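Local atomic coordinates of sulfonate ABC transporter, periplasmic sulfonate-binding protein SsuA (PDB entry 3UIF), a protein that probably binds sulfonates or related sulfate esters in the periplasm and hands them to an ABC transporter for uptake. Residues A[173-178]-A[248-253]; A[257-262]-A[267-272]; A[161-166]-A[182-187]. One frame throughout, in Å; residues are numbered along the deposited sequence.

Contact 1: residues A[173-178]-A[248-253]; sequences LFDSYI and KIYPES. With SO4 (sulfate ion), chain C.
A single tyrosine, Y250, makes every side-chain contact with F174, D175 and I178, and no hydrogen bond links the two segments. Its ring meets that of F174 obliquely, with centroids 5.0 Å apart and planes at 65°, and the nearest atoms are F174 CZ and Y250 CD2, at 3.5 Å. I178 CD1 approaches the edge of the ring and touches Y250 CD1. The phenol end reaches D175, where Y250 OH lies 3.6 Å from D175 CB; the carboxylate of D175 is instead engaged by S172. Y250 points from the loop toward 173-178, and CG anti to the carbonyl carbon (chi1 -61°) carries the ring to F174 and I178, while I249 CG2 lies over one face. D175 sits in a type I turn, in which L173 O accepts hydrogen bonds from both S176 N and S176 OG. P251 occupies the N-cap position of helix 252-257, where a sulfate, probably from the crystallisation liquor, is held by E252 N (2.9 Å to O2) and S253 N (3.1 Å to O3). The contact thus joins the start of helix 176-181 to the loop entering helix 252-257, whose V254 packs on F174 and I178, while S176 and Y177 lie against strands 102-106 and 185-190.

Contact 2: residues A[257-262]-A[267-272]; sequences REYDQD and RQRWSP. With GOL (glycerol), chain D.
R269 draws E258, Y259 and D262 together in a salt-bridge network that ties 257-262, a type I turn and its continuation, to the short 3-10 segment 268-270. Its side chain leaves the backbone with CB loosely against Y259 CE1 and against C3 of a glycerol probably taken up from the crystallisation liquor. R269 CG then lies at the edge of the Y259 ring, in its plane, 3.9 Å from Y259 CD1. Bends at chi2 (-68°) and chi3 fold the chain back beside the tyrosine, and CD passes near D262 OD2. From NE onward the group runs along the phenol, and at R269 CZ the guanidinium has Y259 CE1 over the centre of one face, 3.4 Å away, the two planes being 22° apart. The tip divides its charge between two acids. R269 NH1 forms a salt bridge with D262 OD2 at 2.7 Å. A weak hydrogen bond, 3.4 Å long, also runs from R269 NH1 to E258 O. R269 NH2 makes a hydrogen-bonded salt bridge to E258 OE1 at 2.8 Å, on the anti side of a carboxylate turned 86° to the guanidinium. Two carboxylates probably balance the charge of R269 in this partly buried place. K199 shares D262 OD2, and N100 and Y102 are neutral partners of the acids. The backbone of R269 is hydrogen-bonded to T97, and the indole of W270, packed on V229 and V232 of helix 215-233, lies against the glycerol. That glycerol is also bonded to W95 O and T97 O. Its C3 sits over the centre of the W270 ring, and its O3, in the plane of the Y259 ring at the edge, takes a hydrogen bond from Y259 OH at 2.7 Å.

Contact 3: residues A[161-166]-A[182-187]; sequences ALASGT and RGVGKI
A161 O accepts a hydrogen bond from T166 N at 2.9 Å and, more weakly, one from S164 N at 3.2 Å, closing the helix end from which L162 and A163 meet V184 and G185. The closure is a Schellman motif, with G165 at positive phi and its N bonded to L162 O. The opposing segment is shaped in the same way: G183, also at positive phi, ends helix 176-181 with a second Schellman motif, in which V184 N returns to L179 O. Two helix C-termini are thus brought together through van der Waals contacts, and no hydrogen bond crosses between the segments. Both methyls of V184 rest on A163: V184 CG1 touches A163 CB at 3.6 Å, and V184 CG2 lies 3.6 Å from A163 O. The torsion that sets CG1 between the backbone N and carbonyl carbon (chi1 86°) turns both branches onto the alanine. Beside this pair, L162 CD2 extends across to the backbone, 4.3 Å from both V184 O and G185 CA, where glycine leaves room for the leucine. The buried L162 packs on L179 of helix 176-181 and on V104 and P106 of strand 102-106. Helix 155-164 therefore packs at the margin of the five-stranded sheet, where edge strand 185-190 runs antiparallel to 102-106.

Overall arrangement
Contacts 1 and 3 share one stretch of fold, helix 176-181 followed by strand 185-190: contact 1 engages the start of the helix, contact 3 the turn after its end, and Y177 and S176 touch I187 between them. Contact 1 lies at the surface and is aromatic and aliphatic; contact 3, its centre about 26 Å from the centre of the chain, is partly buried and built of van der Waals contacts, with no hydrogen bond across it. Contact 2, its centre about 12 Å from the centre of the chain, is charged instead, an arginine held by acids in a loop region. It continues from contact 1 through helix 252-257, with F174 packing on E258 and Y177 on R257. Contacts 2 and 3 do not touch.

Contact 1: residues A[173-178]-A[248-253]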
loop_
_atom_site.group_PDB
_atom_site.type_symbol
_atom_site.label_atom_id
_atom_site.label_comp_id
_atom_site.label_asym_id
_atom_site.label_seq_id
_atom_site.Cartn_x
_atom_site.Cartn_y
_atom_site.Cartn_z
ATOM N N LEU A 173 10.453 -1.220 5.401
ATOM C CA LEU A 173 9.149 -1.351 6.046
ATOM C C LEU A 173 9.287 -2.163 7.323
ATOM O O LEU A 173 10.378 -2.280 7.862
ATOM C CB LEU A 173 8.159 -2.023 5.102
ATOM C CG LEU A 173 8.044 -1.475 3.669
ATOM C CD1 LEU A 173 6.922 -2.204 2.937
ATOM C CD2 LEU A 173 7.815 0.028 3.635
ATOM N N PHE A 174 8.184 -2.744 7.786
ATOM C CA PHE A 174 8.132 -3.458 9.078
ATOM C C PHE A 174 9.106 -4.632 9.224
ATOM O O PHE A 174 9.329 -5.120 10.332
ATOM C CB PHE A 174 6.690 -3.873 9.424
ATOM C CG PHE A 174 6.143 -4.999 8.572
ATOM C CD1 PHE A 174 6.286 -4.999 7.177
ATOM C CD2 PHE A 174 5.463 -6.052 9.159
ATOM C CE1 PHE A 174 5.783 -6.035 6.403
ATOM C CE2 PHE A 174 4.947 -7.090 8.393
ATOM C CZ PHE A 174 5.108 -7.088 7.019
ATOM N N ASP A 175 9.697 -5.080 8.119
ATOM C CA ASP A 175 10.790 -6.065 8.181
ATOM C C ASP A 175 11.943 -5.562 9.053
ATOM O O ASP A 175 12.760 -6.342 9.543
ATOM C CB ASP A 175 11.288 -6.424 6.783
ATOM C CG ASP A 175 11.519 -5.201 5.919
ATOM O OD1 ASP A 175 10.524 -4.517 5.582
ATOM O OD2 ASP A 175 12.689 -4.931 5.562
ATOM N N SER A 176 11.997 -4.255 9.256
ATOM C CA SER A 176 12.969 -3.645 10.165
ATOM C C SER A 176 12.981 -4.272 11.577
ATOM O O SER A 176 14.045 -4.406 12.186
ATOM C CB SER A 176 12.720 -2.139 10.265
ATOM O OG SER A 176 12.630 -1.551 8.979
ATOM N N TYR A 177 11.807 -4.666 12.072
ATOM C CA TYR A 177 11.641 -5.186 13.431
ATOM C C TYR A 177 12.401 -6.475 13.723
ATOM O O TYR A 177 12.797 -6.731 14.870
ATOM C CB TYR A 177 10.164 -5.388 13.746
ATOM C CG TYR A 177 9.460 -4.102 14.087
ATOM C CD1 TYR A 177 9.788 -3.384 15.260
ATOM C CD2 TYR A 177 8.466 -3.594 13.249
ATOM C CE1 TYR A 177 9.142 -2.200 15.570
ATOM C CE2 TYR A 177 7.819 -2.410 13.553
ATOM C CZ TYR A 177 8.155 -1.719 14.704
ATOM O OH TYR A 177 7.496 -0.549 14.982
ATOM N N ILE A 178 12.581 -7.283 12.679
ATOM C CA ILE A 178 13.382 -8.503 12.757
ATOM C C ILE A 178 14.791 -8.148 13.237
ATOM O O ILE A 178 15.338 -8.814 14.118
ATOM C CB ILE A 178 13.386 -9.247 11.400
ATOM C CG1 ILE A 178 12.035 -9.910 11.171
ATOM C CG2 ILE A 178 14.446 -10.335 11.367
ATOM C CD1 ILE A 178 11.831 -10.427 9.769
ATOM N N LYS A 248 2.314 -13.329 6.038
ATOM C CA LYS A 248 2.854 -14.536 6.666
ATOM C C LYS A 248 4.338 -14.803 6.414
ATOM O O LYS A 248 4.874 -15.780 6.946
ATOM C CB LYS A 248 2.060 -15.782 6.259
ATOM C CG LYS A 248 0.557 -15.677 6.435
ATOM C CD LYS A 248 -0.053 -17.052 6.234
ATOM C CE LYS A 248 -1.569 -16.998 6.131
ATOM N NZ LYS A 248 -2.237 -16.768 7.446
ATOM N N ILE A 249 5.006 -13.978 5.606
ATOM C CA ILE A 249 6.464 -14.119 5.451
ATOM C C ILE A 249 7.119 -13.786 6.788
ATOM O O ILE A 249 8.240 -14.232 7.078
ATOM C CB ILE A 249 7.067 -13.181 4.384
ATOM C CG1 ILE A 249 6.460 -13.437 3.010
ATOM C CG2 ILE A 249 8.583 -13.362 4.314
ATOM C CD1 ILE A 249 6.941 -12.458 1.952
ATOM N N TYR A 250 6.384 -13.016 7.588
ATOM C CA TYR A 250 6.876 -12.461 8.831
ATOM C C TYR A 250 6.071 -12.949 10.014
ATOM O O TYR A 250 4.867 -13.178 9.878
ATOM C CB TYR A 250 6.817 -10.940 8.761
ATOM C CG TYR A 250 7.678 -10.406 7.660
ATOM C CD1 TYR A 250 9.059 -10.442 7.772
ATOM C CD2 TYR A 250 7.117 -9.898 6.480
ATOM C CE1 TYR A 250 9.867 -9.988 6.748
ATOM C CE2 TYR A 250 7.926 -9.434 5.451
ATOM C CZ TYR A 250 9.299 -9.480 5.602
ATOM O OH TYR A 250 10.136 -9.021 4.617
ATOM N N PRO A 251 6.727 -13.097 11.185
ATOM C CA PRO A 251 6.028 -13.505 12.403
ATOM C C PRO A 251 4.863 -12.588 12.739
ATOM O O PRO A 251 4.863 -11.394 12.396
ATOM C CB PRO A 251 7.107 -13.386 13.488
ATOM C CG PRO A 251 8.395 -13.549 12.766
ATOM C CD PRO A 251 8.174 -12.913 11.422
ATOM N N GLU A 252 3.870 -13.156 13.407
ATOM C CA GLU A 252 2.722 -12.378 13.893
ATOM C C GLU A 252 3.121 -11.115 14.692
ATOM O O GLU A 252 2.537 -10.066 14.497
ATOM C CB GLU A 252 1.768 -13.283 14.686
ATOM C CG GLU A 252 0.964 -14.215 13.777
ATOM C CD GLU A 252 0.224 -15.314 14.515
ATOM O OE1 GLU A 252 -0.110 -16.320 13.852
ATOM O OE2 GLU A 252 -0.034 -15.189 15.744
ATOM N N SER A 253 4.132 -11.217 15.554
ATOM C CA SER A 253 4.580 -10.077 16.355
ATOM C C SER A 253 5.122 -8.939 15.483
ATOM O O SER A 253 4.909 -7.761 15.807
ATOM C CB SER A 253 5.615 -10.504 17.403
ATOM O OG SER A 253 6.761 -11.021 16.782
HETATM S S SO4 C . 5.218 -15.294 16.294
HETATM O O1 SO4 C . 4.688 -16.276 17.255
HETATM O O2 SO4 C . 4.649 -15.528 14.943
HETATM O O3 SO4 C . 4.823 -13.960 16.796
HETATM O O4 SO4 C . 6.692 -15.403 16.224
#

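Contact 2: residues A[257-262]-A[267-272]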
loop_
_atom_site.group_PDB
_atom_site.type_symbol
_atom_site.label_atom_id
_atom_site.label_comp_id
_atom_site.label_asym_id
_atom_site.label_seq_id
_atom_site.Cartn_x
_atom_site.Cartn_y
_atom_site.Cartn_z
ATOM N N ARG A 257 3.431 -5.299 15.284
ATOM C CA ARG A 257 4.180 -4.098 15.641
ATOM C C ARG A 257 4.025 -2.980 14.627
ATOM O O ARG A 257 4.163 -1.803 14.961
ATOM C CB ARG A 257 5.642 -4.436 15.875
ATOM C CG ARG A 257 5.854 -4.867 17.300
ATOM C CD ARG A 257 7.281 -5.279 17.521
ATOM N NE ARG A 257 7.520 -6.592 16.947
ATOM C CZ ARG A 257 8.687 -7.208 16.995
ATOM N NH1 ARG A 257 9.711 -6.612 17.589
ATOM N NH2 ARG A 257 8.833 -8.405 16.450
ATOM N N GLU A 258 3.737 -3.362 13.390
ATOM C CA GLU A 258 3.442 -2.412 12.329
ATOM C C GLU A 258 2.289 -1.464 12.725
ATOM O O GLU A 258 2.286 -0.294 12.328
ATOM C CB GLU A 258 3.174 -3.163 11.000
ATOM C CG GLU A 258 2.424 -2.401 9.903
ATOM C CD GLU A 258 3.169 -1.180 9.373
ATOM O OE1 GLU A 258 2.565 -0.402 8.606
ATOM O OE2 GLU A 258 4.348 -0.965 9.699
ATOM N N TYR A 259 1.351 -1.963 13.534
ATOM C CA TYR A 259 0.204 -1.174 13.990
ATOM C C TYR A 259 0.370 -0.606 15.392
ATOM O O TYR A 259 -0.480 0.111 15.883
ATOM C CB TYR A 259 -1.084 -1.997 13.880
ATOM C CG TYR A 259 -1.347 -2.374 12.454
ATOM C CD1 TYR A 259 -2.046 -1.516 11.619
ATOM C CD2 TYR A 259 -0.828 -3.552 11.911
ATOM C CE1 TYR A 259 -2.265 -1.830 10.298
ATOM C CE2 TYR A 259 -1.032 -3.869 10.581
ATOM C CZ TYR A 259 -1.757 -3.003 9.778
ATOM O OH TYR A 259 -1.981 -3.294 8.448
ATOM N N ASP A 260 1.487 -0.905 16.028
ATOM C CA ASP A 260 1.722 -0.510 17.408
ATOM C C ASP A 260 2.152 0.958 17.508
ATOM O O ASP A 260 3.012 1.410 16.746
ATOM C CB ASP A 260 2.814 -1.393 17.974
ATOM C CG ASP A 260 2.399 -2.058 19.235
ATOM O OD1 ASP A 260 2.579 -1.441 20.333
ATOM O OD2 ASP A 260 1.883 -3.202 19.120
ATOM N N GLN A 261 1.549 1.702 18.434
ATOM C CA GLN A 261 1.996 3.066 18.731
ATOM C C GLN A 261 2.005 4.032 17.521
ATOM O O GLN A 261 2.727 5.029 17.498
ATOM C CB GLN A 261 3.348 3.052 19.465
ATOM C CG GLN A 261 3.353 2.150 20.695
ATOM C CD GLN A 261 4.505 2.431 21.640
ATOM O OE1 GLN A 261 5.663 2.125 21.341
ATOM N NE2 GLN A 261 4.191 3.014 22.809
ATOM N N ASP A 262 1.152 3.741 16.551
ATOM C CA ASP A 262 1.024 4.527 15.329
ATOM C C ASP A 262 0.164 5.787 15.590
ATOM O O ASP A 262 -0.689 5.779 16.480
ATOM C CB ASP A 262 0.388 3.633 14.252
ATOM C CG ASP A 262 0.687 4.094 12.818
ATOM O OD1 ASP A 262 1.108 5.262 12.580
ATOM O OD2 ASP A 262 0.461 3.265 11.909
ATOM N N ARG A 267 -8.667 1.305 13.055
ATOM C CA ARG A 267 -9.756 1.603 12.148
ATOM C C ARG A 267 -9.343 2.559 11.034
ATOM O O ARG A 267 -9.649 2.341 9.863
ATOM C CB ARG A 267 -10.932 2.183 12.922
ATOM C CG ARG A 267 -12.221 2.261 12.112
ATOM C CD ARG A 267 -13.252 3.164 12.769
ATOM N NE ARG A 267 -13.775 2.572 13.994
ATOM C CZ ARG A 267 -14.868 3.002 14.631
ATOM N NH1 ARG A 267 -15.560 4.034 14.146
ATOM N NH2 ARG A 267 -15.272 2.399 15.752
ATOM N N GLN A 268 -8.651 3.623 11.402
ATOM C CA GLN A 268 -8.202 4.615 10.431
ATOM C C GLN A 268 -7.219 4.066 9.380
ATOM O O GLN A 268 -7.163 4.566 8.254
ATOM C CB GLN A 268 -7.632 5.843 11.148
ATOM C CG GLN A 268 -8.670 6.686 11.870
ATOM C CD GLN A 268 -9.671 7.330 10.918
ATOM O OE1 GLN A 268 -10.862 6.977 10.907
ATOM N NE2 GLN A 268 -9.197 8.268 10.106
ATOM N N ARG A 269 -6.480 3.017 9.731
ATOM C CA ARG A 269 -5.581 2.368 8.785
ATOM C C ARG A 269 -6.322 1.765 7.585
ATOM O O ARG A 269 -5.716 1.496 6.546
ATOM C CB ARG A 269 -4.726 1.304 9.481
ATOM C CG ARG A 269 -3.703 1.848 10.474
ATOM C CD ARG A 269 -2.562 2.629 9.837
ATOM N NE ARG A 269 -1.773 1.794 8.937
ATOM C CZ ARG A 269 -0.720 1.050 9.293
ATOM N NH1 ARG A 269 -0.288 1.019 10.550
ATOM N NH2 ARG A 269 -0.087 0.341 8.376
ATOM N N TRP A 270 -7.628 1.574 7.738
ATOM C CA TRP A 270 -8.448 0.912 6.752
ATOM C C TRP A 270 -9.333 1.882 6.018
ATOM O O TRP A 270 -10.169 1.482 5.217
ATOM C CB TRP A 270 -9.286 -0.164 7.445
ATOM C CG TRP A 270 -8.472 -1.353 7.916
ATOM C CD1 TRP A 270 -7.891 -1.548 9.168
ATOM C CD2 TRP A 270 -8.106 -2.545 7.145
ATOM N NE1 TRP A 270 -7.218 -2.734 9.226
ATOM C CE2 TRP A 270 -7.298 -3.387 8.052
ATOM C CE3 TRP A 270 -8.353 -2.992 5.841
ATOM C CZ2 TRP A 270 -6.775 -4.620 7.647
ATOM C CZ3 TRP A 270 -7.822 -4.233 5.455
ATOM C CH2 TRP A 270 -7.056 -5.027 6.337
ATOM N N SER A 271 -9.148 3.175 6.274
ATOM C CA SER A 271 -10.031 4.210 5.754
ATOM C C SER A 271 -10.081 4.263 4.226
ATOM O O SER A 271 -9.055 4.236 3.563
ATOM C CB SER A 271 -9.650 5.573 6.330
ATOM O OG SER A 271 -10.422 6.605 5.751
ATOM N N PRO A 272 -11.291 4.327 3.667
ATOM C CA PRO A 272 -11.486 4.435 2.223
ATOM C C PRO A 272 -11.753 5.866 1.771
ATOM O O PRO A 272 -12.072 6.110 0.611
ATOM C CB PRO A 272 -12.727 3.579 1.999
ATOM C CG PRO A 272 -13.519 3.773 3.262
ATOM C CD PRO A 272 -12.528 3.935 4.368
HETATM C C1 GOL D . -4.016 -2.965 4.872
HETATM O O1 GOL D . -4.034 -2.940 3.433
HETATM C C2 GOL D . -4.882 -1.840 5.438
HETATM O O2 GOL D . -4.692 -0.633 4.681
HETATM C C3 GOL D . -4.439 -1.600 6.856
HETATM O O3 GOL D . -3.029 -1.408 6.861
#

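Contact 3: residues A[161-166]-A[182-187]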
loop_
_atom_site.group_PDB
_atom_site.type_symbol
_atom_site.label_atom_id
_atom_site.label_comp_id
_atom_site.label_asym_id
_atom_site.label_seq_id
_atom_site.Cartn_x
_atom_site.Cartn_y
_atom_site.Cartn_z
ATOM N N ALA A 161 23.312 -6.402 5.243
ATOM C CA ALA A 161 24.363 -5.380 5.212
ATOM C C ALA A 161 24.415 -4.542 6.481
ATOM O O ALA A 161 25.492 -4.250 6.983
ATOM C CB ALA A 161 24.201 -4.486 4.002
ATOM N N LEU A 162 23.249 -4.170 7.001
ATOM C CA LEU A 162 23.183 -3.390 8.230
ATOM C C LEU A 162 23.661 -4.199 9.424
ATOM O O LEU A 162 24.360 -3.677 10.288
ATOM C CB LEU A 162 21.759 -2.895 8.498
ATOM C CG LEU A 162 21.705 -2.058 9.774
ATOM C CD1 LEU A 162 21.612 -0.579 9.449
ATOM C CD2 LEU A 162 20.562 -2.508 10.654
ATOM N N ALA A 163 23.260 -5.470 9.463
ATOM C CA ALA A 163 23.672 -6.402 10.504
ATOM C C ALA A 163 25.184 -6.566 10.537
ATOM O O ALA A 163 25.766 -6.824 11.593
ATOM C CB ALA A 163 22.995 -7.747 10.296
ATOM N N SER A 164 25.808 -6.397 9.376
ATOM C CA SER A 164 27.263 -6.499 9.219
ATOM C C SER A 164 28.020 -5.225 9.556
ATOM O O SER A 164 29.213 -5.276 9.822
ATOM C CB SER A 164 27.610 -6.868 7.776
ATOM O OG SER A 164 27.181 -8.176 7.480
ATOM N N GLY A 165 27.335 -4.088 9.513
ATOM C CA GLY A 165 28.004 -2.788 9.543
ATOM C C GLY A 165 28.636 -2.442 8.201
ATOM O O GLY A 165 29.602 -1.683 8.136
ATOM N N THR A 166 28.095 -3.024 7.132
ATOM C CA THR A 166 28.485 -2.724 5.749
ATOM C C THR A 166 27.830 -1.413 5.290
ATOM O O THR A 166 28.385 -0.686 4.469
ATOM C CB THR A 166 28.157 -3.924 4.822
ATOM O OG1 THR A 166 29.240 -4.867 4.885
ATOM C CG2 THR A 166 27.908 -3.504 3.352
ATOM N N ARG A 182 16.750 -9.801 16.360
ATOM C CA ARG A 182 18.023 -10.519 16.358
ATOM C C ARG A 182 19.073 -9.697 17.102
ATOM O O ARG A 182 20.239 -10.052 17.147
ATOM C CB ARG A 182 18.467 -10.910 14.938
ATOM C CG ARG A 182 17.373 -11.596 14.134
ATOM C CD ARG A 182 17.837 -12.710 13.191
ATOM N NE ARG A 182 16.653 -13.372 12.593
ATOM C CZ ARG A 182 16.606 -14.027 11.420
ATOM N NH1 ARG A 182 17.690 -14.150 10.644
ATOM N NH2 ARG A 182 15.452 -14.559 11.016
ATOM N N GLY A 183 18.631 -8.598 17.708
ATOM C CA GLY A 183 19.499 -7.743 18.527
ATOM C C GLY A 183 20.611 -7.038 17.768
ATOM O O GLY A 183 21.607 -6.645 18.357
ATOM N N VAL A 184 20.432 -6.848 16.465
ATOM C CA VAL A 184 21.508 -6.346 15.615
ATOM C C VAL A 184 21.209 -4.969 14.981
ATOM O O VAL A 184 22.056 -4.383 14.280
ATOM C CB VAL A 184 21.906 -7.428 14.579
ATOM C CG1 VAL A 184 21.020 -7.376 13.336
ATOM C CG2 VAL A 184 23.401 -7.362 14.267
ATOM N N GLY A 185 20.021 -4.437 15.261
ATOM C CA GLY A 185 19.672 -3.099 14.798
ATOM C C GLY A 185 18.768 -2.342 15.741
ATOM O O GLY A 185 18.167 -2.925 16.644
ATOM N N LYS A 186 18.669 -1.036 15.538
ATOM C CA LYS A 186 17.653 -0.258 16.241
ATOM C C LYS A 186 16.961 0.748 15.325
ATOM O O LYS A 186 17.599 1.408 14.514
ATOM C CB LYS A 186 18.206 0.388 17.527
ATOM C CG LYS A 186 19.404 1.309 17.364
ATOM C CD LYS A 186 19.647 2.074 18.656
ATOM C CE LYS A 186 20.587 3.262 18.465
ATOM N NZ LYS A 186 22.029 2.915 18.607
ATOM N N ILE A 187 15.645 0.820 15.446
ATOM C CA ILE A 187 14.836 1.759 14.690
ATOM C C ILE A 187 14.878 3.104 15.402
ATOM O O ILE A 187 14.646 3.176 16.601
ATOM C CB ILE A 187 13.377 1.268 14.561
ATOM C CG1 ILE A 187 13.327 -0.026 13.748
ATOM C CG2 ILE A 187 12.483 2.331 13.930
ATOM C CD1 ILE A 187 11.991 -0.738 13.830
#